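Serine repeat antigen 5 (Plasmodium falciparum, PDB 6X42) belongs to the papain family of cysteine proteases and is a pseudo-zymogen, so it probably keeps the protease fold without ordinary proteolytic activity. Local coordinates at residues Q43-G48 and P73-A78; T52-A57 and E95-M100; N83-K86 and D91-D94. One frame throughout, in Å; residues are numbered along the deposited sequence.

Contact 1 opens first, in the loop before helix 53-68. It closes at 73-78, just after that helix, so the whole helix lies between its two segments. Contact 2 starts at the N-terminal end of the same helix and closes at 95-100, where helix 99-109 begins. Contacts 1 and 2 therefore cross along the chain. Contact 3 joins 83-86 to 91-94 and falls within the span of contact 2, after contact 1 has closed. Contacts 1 and 2 touch through Glu45, Gln47 and Phe56. Contacts 2 and 3 touch through Trp54 and Arg92. Contact 1 joins the chain before and after helix 53-68, contact 2 the starts of two helices, and contact 3 folds one loop on itself.

Contact 1 (Q43-G48 and P73-A78); sequences QVEDQG and PTKISA
Two bends, at chi2 (-58°) and chi4 (58°), turn the Lys75 chain so that its ammonium group meets both Gln43 and Glu45. The Glu45 chain runs extended beyond CG and comes from the opposite direction, carrying its carboxylate up to the lysine. Lys75 NZ forms a salt bridge with Glu45 OE2, at 2.8 Å. NZ lies above the carboxylate plane, not in it. The same nitrogen gives a hydrogen bond to the backbone, Lys75 NZ to Gln43 O at 2.7 Å. This bond is bent at the oxygen, with a C=O...N angle of 137°. The other carboxylate oxygen reaches the second segment through a water. This water bridges Glu45 OE1, at 2.9 Å, and Ala78 N, from which it accepts at 3.1 Å. Ala78 opens helix 78-83, and Ser77 caps that helix through Tyr80 N. Segment 43-48 leads toward the central helix of the papain fold, and its Gln47 probably corresponds to the oxyanion-hole glutamine of papain. Outside the segments, Lys59 makes a second salt bridge to Glu45 OE2, and Arg243 bonds to Gln43 O. Glu45 OE2 thus faces two lysines, which would probably keep the carboxylate ionised. Its two oxygens hold the segments together in different ways, one by a charged hydrogen bond and the other through water.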
ATOM      1  N   GLN A  43       2.793 -12.902   0.390  1.00 17.67           N
ATOM      2  CA  GLN A  43       3.672 -12.906   1.545  1.00 18.21           C
ATOM      3  C   GLN A  43       4.361 -11.554   1.680  1.00 15.78           C
ATOM      4  O   GLN A  43       4.558 -10.831   0.703  1.00 16.56           O
ATOM      5  CB  GLN A  43       4.703 -14.020   1.430  1.00 23.39           C
ATOM      6  CG  GLN A  43       4.084 -15.424   1.488  1.00 31.86           C
ATOM      7  CD  GLN A  43       3.143 -15.621   2.699  1.00 39.84           C
ATOM      8  OE1 GLN A  43       3.579 -15.660   3.857  1.00 42.67           O
ATOM      9  NE2 GLN A  43       1.844 -15.755   2.420  1.00 42.56           N
ATOM     10  N   VAL A  44       4.738 -11.228   2.918  1.00 16.09           N
ATOM     11  CA  VAL A  44       5.475 -10.007   3.205  1.00 14.41           C
ATOM     12  C   VAL A  44       6.830 -10.032   2.509  1.00 15.50           C
ATOM     13  O   VAL A  44       7.495 -11.074   2.425  1.00 17.79           O
ATOM     14  CB  VAL A  44       5.625  -9.884   4.731  1.00 15.89           C
ATOM     15  CG1 VAL A  44       6.602  -8.777   5.130  1.00 16.54           C
ATOM     16  CG2 VAL A  44       4.258  -9.648   5.364  1.00 17.07           C
ATOM     17  N   GLU A  45       7.236  -8.875   1.995  1.00 14.20           N
ATOM     18  CA  GLU A  45       8.509  -8.681   1.312  1.00 14.07           C
ATOM     19  C   GLU A  45       9.438  -7.793   2.137  1.00 13.67           C
ATOM     20  O   GLU A  45       9.030  -7.161   3.105  1.00 13.99           O
ATOM     21  CB  GLU A  45       8.278  -8.131  -0.098  1.00 15.85           C
ATOM     22  CG  GLU A  45       7.439  -9.102  -0.933  1.00 16.84           C
ATOM     23  CD  GLU A  45       7.271  -8.704  -2.381  1.00 17.04           C
ATOM     24  OE1 GLU A  45       8.266  -8.334  -3.016  1.00 18.23           O
ATOM     25  OE2 GLU A  45       6.149  -8.790  -2.904  1.00 18.00           O
ATOM     26  N   ASP A  46      10.721  -7.804   1.757  1.00 14.32           N
ATOM     27  CA  ASP A  46      11.790  -7.070   2.434  1.00 14.33           C
ATOM     28  C   ASP A  46      12.480  -6.171   1.419  1.00 13.75           C
ATOM     29  O   ASP A  46      13.218  -6.650   0.547  1.00 15.18           O
ATOM     30  CB  ASP A  46      12.781  -8.054   3.077  1.00 15.02           C
ATOM     31  CG  ASP A  46      13.856  -7.396   3.940  1.00 16.17           C
ATOM     32  OD1 ASP A  46      13.975  -6.152   3.948  1.00 16.59           O
ATOM     33  OD2 ASP A  46      14.603  -8.177   4.596  1.00 17.76           O
ATOM     34  N   GLN A  47      12.246  -4.864   1.520  1.00 13.28           N
ATOM     35  CA  GLN A  47      12.856  -3.889   0.625  1.00 12.69           C
ATOM     36  C   GLN A  47      14.360  -3.718   0.852  1.00 12.44           C
ATOM     37  O   GLN A  47      15.041  -3.094   0.021  1.00 12.71           O
ATOM     38  CB  GLN A  47      12.173  -2.542   0.763  1.00 12.94           C
ATOM     39  CG  GLN A  47      12.470  -1.822   2.053  1.00 12.80           C
ATOM     40  CD  GLN A  47      11.655  -0.559   2.226  1.00 13.08           C
ATOM     41  OE1 GLN A  47      10.462  -0.594   2.527  1.00 14.44           O
ATOM     42  NE2 GLN A  47      12.292   0.579   2.018  1.00 14.32           N
ATOM     43  N   GLY A  48      14.894  -4.239   1.950  1.00 13.12           N
ATOM     44  CA  GLY A  48      16.310  -4.080   2.220  1.00 14.37           C
ATOM     45  C   GLY A  48      16.663  -2.625   2.463  1.00 14.64           C
ATOM     46  O   GLY A  48      15.837  -1.816   2.889  1.00 17.46           O
ATOM     47  N   PRO A  73      -2.490 -14.908  -6.737  1.00 23.73           N
ATOM     48  CA  PRO A  73      -1.645 -13.974  -5.963  1.00 23.44           C
ATOM     49  C   PRO A  73      -0.194 -13.936  -6.443  1.00 23.34           C
ATOM     50  O   PRO A  73       0.749 -14.263  -5.718  1.00 27.29           O
ATOM     51  CB  PRO A  73      -1.796 -14.512  -4.531  1.00 24.07           C
ATOM     52  CG  PRO A  73      -2.024 -15.981  -4.702  1.00 25.56           C
ATOM     53  CD  PRO A  73      -2.815 -16.130  -5.974  1.00 24.23           C
ATOM     54  N   THR A  74      -0.001 -13.493  -7.674  1.00 21.76           N
ATOM     55  CA  THR A  74       1.320 -13.455  -8.296  1.00 20.77           C
ATOM     56  C   THR A  74       1.966 -12.110  -8.014  1.00 19.97           C
ATOM     57  O   THR A  74       1.364 -11.066  -8.259  1.00 21.28           O
ATOM     58  CB  THR A  74       1.186 -13.636  -9.811  1.00 22.86           C
ATOM     59  OG1 THR A  74       0.389 -14.781 -10.099  1.00 25.67           O
ATOM     60  CG2 THR A  74       2.552 -13.790 -10.434  1.00 23.44           C
ATOM     61  N   LYS A  75       3.190 -12.136  -7.514  1.00 19.41           N
ATOM     62  CA  LYS A  75       3.869 -10.899  -7.159  1.00 18.36           C
ATOM     63  C   LYS A  75       4.395 -10.164  -8.381  1.00 17.29           C
ATOM     64  O   LYS A  75       4.972 -10.766  -9.293  1.00 18.55           O
ATOM     65  CB  LYS A  75       5.036 -11.179  -6.219  1.00 19.55           C
ATOM     66  CG  LYS A  75       4.613 -11.728  -4.887  1.00 19.62           C
ATOM     67  CD  LYS A  75       3.658 -10.804  -4.173  1.00 20.48           C
ATOM     68  CE  LYS A  75       3.511 -11.157  -2.708  1.00 20.99           C
ATOM     69  NZ  LYS A  75       4.804 -11.131  -1.998  1.00 20.57           N
ATOM     70  N   ILE A  76       4.259  -8.829  -8.347  1.00 16.83           N
ATOM     71  CA  ILE A  76       4.865  -7.928  -9.327  1.00 16.51           C
ATOM     72  C   ILE A  76       6.348  -7.738  -9.016  1.00 16.02           C
ATOM     73  O   ILE A  76       6.741  -7.678  -7.853  1.00 16.21           O
ATOM     74  CB  ILE A  76       4.120  -6.579  -9.289  1.00 16.25           C
ATOM     75  CG1 ILE A  76       2.678  -6.753  -9.778  1.00 18.13           C
ATOM     76  CG2 ILE A  76       4.853  -5.504 -10.090  1.00 17.89           C
ATOM     77  CD1 ILE A  76       1.721  -5.601  -9.439  1.00 18.14           C
ATOM     78  N   SER A  77       7.181  -7.611 -10.058  1.00 16.11           N
ATOM     79  CA  SER A  77       8.603  -7.336  -9.861  1.00 16.05           C
ATOM     80  C   SER A  77       8.799  -5.887  -9.432  1.00 15.26           C
ATOM     81  O   SER A  77       8.743  -4.971 -10.255  1.00 15.36           O
ATOM     82  CB  SER A  77       9.341  -7.609 -11.170  1.00 17.09           C
ATOM     83  OG  SER A  77      10.679  -7.142 -11.111  1.00 16.42           O
ATOM     84  N   ALA A  78       9.099  -5.666  -8.152  1.00 14.14           N
ATOM     85  CA  ALA A  78       9.453  -4.323  -7.707  1.00 14.04           C
ATOM     86  C   ALA A  78      10.714  -3.836  -8.408  1.00 13.32           C
ATOM     87  O   ALA A  78      10.870  -2.640  -8.669  1.00 14.11           O
ATOM     88  CB  ALA A  78       9.687  -4.302  -6.201  1.00 14.62           C
TER
HETATM   89  O   HOH W   1       9.220  -7.480  -5.626  1.00 20.13           O

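Contact 2 (T52-A57 and E95-M100)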
ATOM      1  N   THR A  52      12.626   2.102  -1.267  1.00 12.93           N
ATOM      2  CA  THR A  52      11.773   1.611  -2.341  1.00 12.48           C
ATOM      3  C   THR A  52      10.368   1.254  -1.863  1.00 12.46           C
ATOM      4  O   THR A  52       9.614   0.610  -2.603  1.00 12.57           O
ATOM      5  CB  THR A  52      12.434   0.424  -3.049  1.00 13.10           C
ATOM      6  OG1 THR A  52      12.857  -0.482  -2.038  1.00 13.85           O
ATOM      7  CG2 THR A  52      13.614   0.867  -3.928  1.00 14.96           C
ATOM      8  N   SER A  53       9.971   1.704  -0.670  1.00 12.83           N
ATOM      9  CA  SER A  53       8.626   1.388  -0.192  1.00 12.74           C
ATOM     10  C   SER A  53       7.542   1.894  -1.135  1.00 12.85           C
ATOM     11  O   SER A  53       6.466   1.290  -1.213  1.00 13.39           O
ATOM     12  CB  SER A  53       8.383   1.937   1.212  1.00 13.00           C
ATOM     13  OG  SER A  53       8.283   3.361   1.222  1.00 14.05           O
ATOM     14  N   TRP A  54       7.787   3.007  -1.834  1.00 12.80           N
ATOM     15  CA  TRP A  54       6.785   3.510  -2.770  1.00 13.27           C
ATOM     16  C   TRP A  54       6.418   2.436  -3.789  1.00 13.40           C
ATOM     17  O   TRP A  54       5.260   2.339  -4.213  1.00 14.67           O
ATOM     18  CB  TRP A  54       7.280   4.786  -3.447  1.00 13.91           C
ATOM     19  CG  TRP A  54       8.511   4.643  -4.310  1.00 13.73           C
ATOM     20  CD1 TRP A  54       9.798   4.528  -3.879  1.00 14.31           C
ATOM     21  CD2 TRP A  54       8.553   4.609  -5.729  1.00 13.83           C
ATOM     22  NE1 TRP A  54      10.644   4.433  -4.958  1.00 14.62           N
ATOM     23  CE2 TRP A  54       9.903   4.479  -6.103  1.00 14.22           C
ATOM     24  CE3 TRP A  54       7.584   4.690  -6.732  1.00 17.32           C
ATOM     25  CZ2 TRP A  54      10.312   4.438  -7.432  1.00 15.89           C
ATOM     26  CZ3 TRP A  54       7.988   4.628  -8.049  1.00 16.98           C
ATOM     27  CH2 TRP A  54       9.343   4.504  -8.385  1.00 17.02           C
ATOM     28  N   ILE A  55       7.395   1.621  -4.192  1.00 12.88           N
ATOM     29  CA  ILE A  55       7.162   0.541  -5.146  1.00 12.98           C
ATOM     30  C   ILE A  55       6.425  -0.618  -4.483  1.00 12.59           C
ATOM     31  O   ILE A  55       5.452  -1.147  -5.024  1.00 13.47           O
ATOM     32  CB  ILE A  55       8.487   0.056  -5.761  1.00 13.08           C
ATOM     33  CG1 ILE A  55       9.291   1.197  -6.359  1.00 14.58           C
ATOM     34  CG2 ILE A  55       8.183  -1.004  -6.829  1.00 14.92           C
ATOM     35  CD1 ILE A  55      10.674   0.758  -6.896  1.00 14.51           C
ATOM     36  N   PHE A  56       6.894  -1.059  -3.317  1.00 12.51           N
ATOM     37  CA  PHE A  56       6.261  -2.191  -2.644  1.00 12.10           C
ATOM     38  C   PHE A  56       4.807  -1.906  -2.300  1.00 11.96           C
ATOM     39  O   PHE A  56       3.930  -2.745  -2.527  1.00 13.04           O
ATOM     40  CB  PHE A  56       7.082  -2.605  -1.407  1.00 13.20           C
ATOM     41  CG  PHE A  56       8.360  -3.334  -1.776  1.00 13.03           C
ATOM     42  CD1 PHE A  56       9.550  -2.640  -1.965  1.00 13.33           C
ATOM     43  CD2 PHE A  56       8.354  -4.686  -2.011  1.00 13.81           C
ATOM     44  CE1 PHE A  56      10.700  -3.292  -2.372  1.00 13.59           C
ATOM     45  CE2 PHE A  56       9.506  -5.347  -2.404  1.00 13.96           C
ATOM     46  CZ  PHE A  56      10.683  -4.638  -2.595  1.00 13.47           C
ATOM     47  N   ALA A  57       4.524  -0.722  -1.759  1.00 11.83           N
ATOM     48  CA  ALA A  57       3.145  -0.431  -1.369  1.00 12.09           C
ATOM     49  C   ALA A  57       2.244  -0.249  -2.591  1.00 12.26           C
ATOM     50  O   ALA A  57       1.075  -0.671  -2.601  1.00 12.38           O
ATOM     51  CB  ALA A  57       3.111   0.806  -0.484  1.00 12.56           C
ATOM     52  N   GLU A  95      16.807   7.569  -2.808  1.00 17.05           N
ATOM     53  CA  GLU A  95      15.691   8.509  -2.806  1.00 18.07           C
ATOM     54  C   GLU A  95      14.417   7.832  -3.288  1.00 18.13           C
ATOM     55  O   GLU A  95      14.355   7.338  -4.418  1.00 22.03           O
ATOM     56  CB  GLU A  95      15.990   9.688  -3.730  1.00 19.92           C
ATOM     57  CG  GLU A  95      17.272  10.448  -3.429  1.00 23.10           C
ATOM     58  CD  GLU A  95      17.230  11.226  -2.128  1.00 26.26           C
ATOM     59  OE1 GLU A  95      16.121  11.515  -1.633  1.00 28.01           O
ATOM     60  OE2 GLU A  95      18.321  11.529  -1.585  1.00 27.77           O
ATOM     61  N   GLY A  96      13.394   7.866  -2.477  1.00 17.93           N
ATOM     62  CA  GLY A  96      12.134   7.310  -2.882  1.00 19.37           C
ATOM     63  C   GLY A  96      11.314   8.300  -3.676  1.00 18.55           C
ATOM     64  O   GLY A  96      11.515   9.507  -3.614  1.00 21.39           O
ATOM     65  N   SER A  97      10.350   7.774  -4.410  1.00 17.07           N
ATOM     66  CA  SER A  97       9.485   8.567  -5.274  1.00 16.19           C
ATOM     67  C   SER A  97       8.049   8.495  -4.750  1.00 17.51           C
ATOM     68  O   SER A  97       7.852   8.638  -3.533  1.00 19.94           O
ATOM     69  CB  SER A  97       9.650   8.121  -6.710  1.00 16.75           C
ATOM     70  OG  SER A  97       8.897   8.981  -7.537  1.00 17.98           O
ATOM     71  N   SER A  98       7.055   8.275  -5.597  1.00 15.86           N
ATOM     72  CA  SER A  98       5.666   8.432  -5.195  1.00 15.86           C
ATOM     73  C   SER A  98       4.796   7.435  -5.948  1.00 15.22           C
ATOM     74  O   SER A  98       5.169   6.960  -7.030  1.00 15.15           O
ATOM     75  CB  SER A  98       5.166   9.842  -5.516  1.00 16.87           C
ATOM     76  OG  SER A  98       5.110   9.999  -6.919  1.00 18.21           O
ATOM     77  N   PRO A  99       3.590   7.169  -5.445  1.00 15.50           N
ATOM     78  CA  PRO A  99       2.623   6.384  -6.226  1.00 15.91           C
ATOM     79  C   PRO A  99       2.278   7.006  -7.558  1.00 17.14           C
ATOM     80  O   PRO A  99       1.997   6.280  -8.516  1.00 17.44           O
ATOM     81  CB  PRO A  99       1.399   6.294  -5.300  1.00 17.09           C
ATOM     82  CG  PRO A  99       1.992   6.422  -3.941  1.00 15.73           C
ATOM     83  CD  PRO A  99       3.116   7.418  -4.078  1.00 15.45           C
ATOM     84  N   MET A 100       2.298   8.337  -7.642  1.00 17.70           N
ATOM     85  CA  MET A 100       2.110   9.014  -8.921  1.00 18.84           C
ATOM     86  C   MET A 100       3.156   8.565  -9.929  1.00 18.71           C
ATOM     87  O   MET A 100       2.833   8.302 -11.095  1.00 20.05           O
ATOM     88  CB  MET A 100       2.154  10.528  -8.681  0.59 20.18           C
ATOM     89  CG  MET A 100       1.210  11.030  -7.545  0.59 20.40           C
ATOM     90  SD  MET A 100       1.719  10.899  -5.778  0.59 19.01           S
ATOM     91  CE  MET A 100       0.130  10.638  -5.004  0.59 20.54           C
TER
HETATM   92  O   HOH W   2      13.399   4.772  -5.449  1.00 19.25           O
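Trp54 lays its indole along the backbone of Gly96, Ser97 and Ser98. Its first torsion places CG between the backbone N and the carbonyl carbon (chi1 63°), which turns the ring toward the second segment. Ser97 CB makes a CH-pi contact, 3.6 Å from the centroid of the six-membered ring and 9° off the ring normal. The amide nitrogen of Ser97 lies over the same face, 3.3 Å from Trp54 CD1. Ser98 N sits above this face too, but nearer the rim. The neighbouring Ile55 covers the opposite face with CG1, so the indole is sandwiched.

Polar contact across the segments goes through one water. It lies in the ring plane at the edge, accepts from Trp54 NE1 at 2.8 Å and donates to Glu95 O at 2.9 Å. The indole N-H is satisfied there. Trp54 NE1 and Ser97 N are 3.4 Å apart, but both are donors and do not bond to each other.

The serine hydroxyls look elsewhere. Ser97 OG bonds to Glu101 OE1, and Ser98 OG caps helix 99-109 through Glu101 N.

The Trp54 side chain also touches Tyr192 of strand 189-193, linking this helix to the sheet. Helix 53-68 corresponds to the central helix of papain-like proteases. In that family a tryptophan directly follows the catalytic cysteine. Here the residue before the tryptophan is Ser53, so a serine probably stands where papain has its catalytic cysteine, consistent with a pseudo-zymogen.

Contact 3 (N83-K86 and D91-D94); sequences NCYK and DRCD
The Tyr85 ring and the Arg92 guanidinium are strongly tilted against each other, their planes 71° apart, so they do not stack in parallel. The two side chains slide past one another in opposite directions. Arg92 NH2 comes 3.7 Å from Tyr85 CB, at the root of the ring. Further out, Arg92 NE lies 3.8 Å from Tyr85 CD2. The aliphatic stem follows, with Arg92 CG 4.1 Å from Tyr85 CE2. These are packing contacts, with no hydrogen bond between the segments.

With chi1 at 57°, the Tyr85 ring swings in over its own backbone toward the arginine. A bend at chi2 (-75°) lays the Arg92 chain alongside that ring.

The polar ends are held by other residues. Tyr85 OH bonds to Lys90 N, in the short loop between the segments. Arg92 NE donates to Ala82 O near the end of helix 78-83, and Arg92 NH2 forms a salt bridge with Glu101 of helix 99-109. These bonds fix the rotation of the guanidinium. Arg92 NH1, also hydrogen-bonded elsewhere, comes 3.8 Å from Trp54 CZ2 of contact 2.

Each segment holds one half of a disulfide. Cys84 is joined to Cys129, and Cys93 to Cys50. The contact thus lies in a disulfide-braced loop between helices 78-83 and 99-109. Both bridges probably correspond to conserved disulfides of papain; Cys50-Cys93 ties this loop to the chain just before the central helix.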
ATOM      1  N   ASN A  83      13.889   0.062 -11.849  1.00 15.57           N
ATOM      2  CA  ASN A  83      15.000   0.229 -12.772  1.00 16.35           C
ATOM      3  C   ASN A  83      14.593   0.720 -14.147  1.00 17.64           C
ATOM      4  O   ASN A  83      15.468   1.114 -14.917  1.00 19.52           O
ATOM      5  CB  ASN A  83      15.772  -1.086 -12.890  1.00 16.65           C
ATOM      6  CG  ASN A  83      16.492  -1.423 -11.604  1.00 15.69           C
ATOM      7  OD1 ASN A  83      16.642  -0.562 -10.723  1.00 16.49           O
ATOM      8  ND2 ASN A  83      16.969  -2.656 -11.486  1.00 16.43           N
ATOM      9  N   CYS A  84      13.313   0.706 -14.473  1.00 17.88           N
ATOM     10  CA  CYS A  84      12.827   1.022 -15.812  1.00 19.22           C
ATOM     11  C   CYS A  84      12.051   2.333 -15.738  1.00 22.42           C
ATOM     12  O   CYS A  84      10.958   2.384 -15.161  1.00 25.69           O
ATOM     13  CB  CYS A  84      11.963  -0.122 -16.329  1.00 21.04           C
ATOM     14  SG  CYS A  84      12.891  -1.669 -16.376  1.00 22.63           S
ATOM     15  N   TYR A  85      12.615   3.388 -16.314  1.00 23.98           N
ATOM     16  CA  TYR A  85      11.996   4.704 -16.304  1.00 26.02           C
ATOM     17  C   TYR A  85      12.554   5.520 -17.466  1.00 28.05           C
ATOM     18  O   TYR A  85      13.658   5.265 -17.950  1.00 29.05           O
ATOM     19  CB  TYR A  85      12.242   5.408 -14.965  1.00 27.43           C
ATOM     20  CG  TYR A  85      13.705   5.554 -14.592  1.00 28.02           C
ATOM     21  CD1 TYR A  85      14.457   6.617 -15.079  1.00 29.44           C
ATOM     22  CD2 TYR A  85      14.328   4.638 -13.747  1.00 25.80           C
ATOM     23  CE1 TYR A  85      15.780   6.777 -14.750  1.00 29.59           C
ATOM     24  CE2 TYR A  85      15.661   4.788 -13.402  1.00 26.67           C
ATOM     25  CZ  TYR A  85      16.383   5.867 -13.909  1.00 27.26           C
ATOM     26  OH  TYR A  85      17.713   6.049 -13.599  1.00 27.62           O
ATOM     27  N   LYS A  86      11.771   6.490 -17.920  1.00 30.08           N
ATOM     28  CA  LYS A  86      12.205   7.426 -18.948  1.00 34.39           C
ATOM     29  C   LYS A  86      12.864   8.652 -18.305  1.00 37.27           C
ATOM     30  O   LYS A  86      12.619   8.981 -17.144  1.00 37.79           O
ATOM     31  CB  LYS A  86      10.999   7.854 -19.791  1.00 36.26           C
ATOM     32  CG  LYS A  86      10.335   6.708 -20.544  1.00 37.54           C
ATOM     33  N   ASP A  91      18.244   8.572  -8.672  1.00 24.58           N
ATOM     34  CA  ASP A  91      18.919   7.935  -7.532  1.00 25.48           C
ATOM     35  C   ASP A  91      17.941   6.963  -6.852  1.00 22.19           C
ATOM     36  O   ASP A  91      17.371   7.255  -5.808  1.00 21.65           O
ATOM     37  CB  ASP A  91      19.381   9.012  -6.521  1.00 28.17           C
ATOM     38  CG  ASP A  91      20.448   9.985  -7.075  1.00 30.03           C
ATOM     39  OD1 ASP A  91      20.973   9.747  -8.178  1.00 33.81           O
ATOM     40  OD2 ASP A  91      20.762  11.014  -6.393  1.00 28.50           O
ATOM     41  N   ARG A  92      17.785   5.765  -7.420  1.00 19.43           N
ATOM     42  CA  ARG A  92      16.668   4.899  -7.043  1.00 18.37           C
ATOM     43  C   ARG A  92      16.854   4.174  -5.713  1.00 16.23           C
ATOM     44  O   ARG A  92      15.872   3.689  -5.142  1.00 17.10           O
ATOM     45  CB  ARG A  92      16.386   3.895  -8.159  1.00 19.36           C
ATOM     46  CG  ARG A  92      15.631   4.514  -9.322  1.00 21.68           C
ATOM     47  CD  ARG A  92      14.185   4.704  -8.926  1.00 22.85           C
ATOM     48  NE  ARG A  92      13.301   4.865 -10.068  1.00 22.40           N
ATOM     49  CZ  ARG A  92      12.476   5.903 -10.247  1.00 22.97           C
ATOM     50  NH1 ARG A  92      12.410   6.884  -9.360  1.00 23.14           N
ATOM     51  NH2 ARG A  92      11.680   5.948 -11.299  1.00 26.58           N
ATOM     52  N   CYS A  93      18.075   4.040  -5.213  1.00 16.00           N
ATOM     53  CA  CYS A  93      18.245   3.407  -3.904  1.00 15.12           C
ATOM     54  C   CYS A  93      18.137   4.428  -2.779  1.00 14.71           C
ATOM     55  O   CYS A  93      17.465   4.183  -1.772  1.00 15.66           O
ATOM     56  CB  CYS A  93      19.569   2.643  -3.825  1.00 15.97           C
ATOM     57  SG  CYS A  93      19.772   1.764  -2.237  1.00 15.41           S
ATOM     58  N   ASP A  94      18.740   5.596  -2.962  1.00 16.20           N
ATOM     59  CA  ASP A  94      18.818   6.553  -1.873  1.00 17.67           C
ATOM     60  C   ASP A  94      17.564   7.389  -1.735  1.00 17.75           C
ATOM     61  O   ASP A  94      17.298   7.892  -0.647  1.00 21.03           O
ATOM     62  CB  ASP A  94      20.031   7.472  -2.046  1.00 22.76           C
ATOM     63  CG  ASP A  94      21.334   6.801  -1.650  1.00 27.36           C
ATOM     64  OD1 ASP A  94      21.293   5.618  -1.243  1.00 30.11           O
ATOM     65  OD2 ASP A  94      22.393   7.460  -1.728  1.00 29.34           O
TER